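PDB 2QMA: diaminobutyrate-pyruvate transaminase and L-2,4-diaminobutyrate decarboxylase, which probably uses pyridoxal 5'-phosphate to decarboxylate L-2,4-diaminobutyrate in this C-terminal, glutamate-decarboxylase-like domain, the full-length protein probably also acting as a transaminase. Local coordinates for residues L277-D282 against L310-R315. Numbering follows the deposited sequence.
Sequences LDFIAD and LKGVER
Gly312, at the third position of a type II turn running from Leu310 to Val313, brings its CA to 3.9 Å from the CA of Asp278 in the first turn of helix 277-287. Its positive phi (107°) is readily adopted by glycine. A water accepts a hydrogen bond from Leu277 N and lies 2.7 Å from Lys311 O, linking the two backbones beside this point. Within the loop, Glu314 OE1 accepts from Gly312 N at 2.8 Å, bracing the turn. At the last residue of the turn, Leu277 CD1 packs against Val313 CB at 3.8 Å, the two side chains lying alongside each other and both resting on Val293 of strand 290-295. At the other end Arg315 reaches back to the helix. Its chain bends at chi3, bringing the guanidinium over Ala281, whose CB sits 3.4 Å from the plane, over the group's centre. The edge is held by two carboxylates one helical turn apart: NH2 bonds to Asp278 OD1 at 2.9 Å, while NH1 and NH2 both grip Asp282 OD1, from the same face of that carboxylate. Neither acid lies flat with the guanidinium; the planes are 68° apart for Asp278 and 48° for Asp282. The Asp278-Asp282-Arg315 salt-bridge network ties the helix before strand 290-295 to the loop entering strand 318-322, beside the mixed sheet of what is probably a fold-type I pyridoxal-phosphate decarboxylase domain.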
# COMPACT_ATOMS: atom_id res chain seq x y z
N LEU A 277 9.53 14.24 -23.59
CA LEU A 277 9.00 12.89 -23.64
C LEU A 277 8.85 12.42 -25.09
O LEU A 277 9.03 11.26 -25.38
CB LEU A 277 7.64 12.86 -22.94
CG LEU A 277 7.56 13.13 -21.44
CD1 LEU A 277 6.10 12.78 -20.88
CD2 LEU A 277 8.71 12.40 -20.69
N ASP A 278 8.51 13.32 -26.00
CA ASP A 278 8.39 12.94 -27.41
C ASP A 278 9.72 12.50 -28.03
O ASP A 278 9.79 11.53 -28.75
CB ASP A 278 7.78 14.10 -28.21
CG ASP A 278 7.05 13.61 -29.43
OD1 ASP A 278 6.19 12.72 -29.31
OD2 ASP A 278 7.33 14.12 -30.50
N PHE A 279 10.78 13.23 -27.75
CA PHE A 279 12.11 12.80 -28.24
C PHE A 279 12.60 11.50 -27.58
O PHE A 279 13.21 10.64 -28.25
CB PHE A 279 13.17 13.89 -28.03
CG PHE A 279 14.48 13.55 -28.64
CD1 PHE A 279 14.70 13.78 -29.99
CD2 PHE A 279 15.49 12.98 -27.88
CE1 PHE A 279 15.95 13.46 -30.58
CE2 PHE A 279 16.71 12.67 -28.43
CZ PHE A 279 16.95 12.92 -29.80
N ILE A 280 12.31 11.35 -26.30
CA ILE A 280 12.67 10.12 -25.59
C ILE A 280 11.91 8.96 -26.27
O ILE A 280 12.47 7.89 -26.51
CB ILE A 280 12.36 10.24 -24.12
CG1 ILE A 280 13.35 11.25 -23.51
CG2 ILE A 280 12.53 8.88 -23.40
CD1 ILE A 280 13.07 11.61 -22.05
N ALA A 281 10.66 9.21 -26.63
CA ALA A 281 9.83 8.18 -27.28
C ALA A 281 10.44 7.83 -28.63
O ALA A 281 10.42 6.66 -29.06
CB ALA A 281 8.32 8.62 -27.40
N ASP A 282 10.99 8.83 -29.31
CA ASP A 282 11.63 8.57 -30.61
C ASP A 282 12.91 7.81 -30.44
O ASP A 282 13.24 7.01 -31.30
CB ASP A 282 11.91 9.87 -31.37
CG ASP A 282 10.62 10.56 -31.85
OD1 ASP A 282 9.60 9.86 -32.10
OD2 ASP A 282 10.64 11.78 -31.97
N LEU A 310 3.39 17.56 -21.78
CA LEU A 310 3.50 16.11 -21.63
C LEU A 310 3.47 15.43 -23.01
O LEU A 310 3.45 14.22 -23.08
CB LEU A 310 2.34 15.58 -20.75
CG LEU A 310 2.16 16.11 -19.33
CD1 LEU A 310 0.96 15.45 -18.65
CD2 LEU A 310 3.46 15.77 -18.54
N LYS A 311 3.48 16.21 -24.10
CA LYS A 311 3.48 15.64 -25.46
C LYS A 311 4.46 14.46 -25.58
O LYS A 311 5.61 14.62 -25.25
CB LYS A 311 3.80 16.72 -26.52
CG LYS A 311 3.71 16.16 -27.95
CD LYS A 311 2.23 15.76 -28.23
CE LYS A 311 2.06 15.10 -29.59
NZ LYS A 311 0.64 14.68 -29.78
N GLY A 312 4.01 13.30 -26.04
CA GLY A 312 4.88 12.10 -26.03
C GLY A 312 4.45 11.10 -24.96
O GLY A 312 4.63 9.90 -25.09
N VAL A 313 3.82 11.61 -23.90
CA VAL A 313 3.29 10.71 -22.84
C VAL A 313 2.35 9.69 -23.45
O VAL A 313 2.35 8.52 -23.04
CB VAL A 313 2.65 11.46 -21.62
CG1 VAL A 313 1.30 12.03 -21.99
CG2 VAL A 313 2.48 10.50 -20.40
N GLU A 314 1.57 10.08 -24.47
CA GLU A 314 0.63 9.10 -25.05
C GLU A 314 1.27 7.87 -25.75
O GLU A 314 0.57 6.90 -26.08
CB GLU A 314 -0.36 9.77 -26.03
CG GLU A 314 0.23 10.22 -27.40
CD GLU A 314 1.30 11.34 -27.36
OE1 GLU A 314 1.44 12.10 -26.31
OE2 GLU A 314 1.96 11.50 -28.43
N ARG A 315 2.57 7.94 -26.02
CA ARG A 315 3.33 6.88 -26.70
C ARG A 315 4.13 5.97 -25.74
O ARG A 315 4.72 4.98 -26.20
CB ARG A 315 4.32 7.54 -27.68
CG ARG A 315 3.66 8.58 -28.65
CD ARG A 315 4.71 9.42 -29.37
NE ARG A 315 5.64 8.57 -30.08
CZ ARG A 315 6.84 8.95 -30.52
NH1 ARG A 315 7.57 8.06 -31.16
NH2 ARG A 315 7.31 10.18 -30.29
O HOH W 1 7.06 16.12 -23.52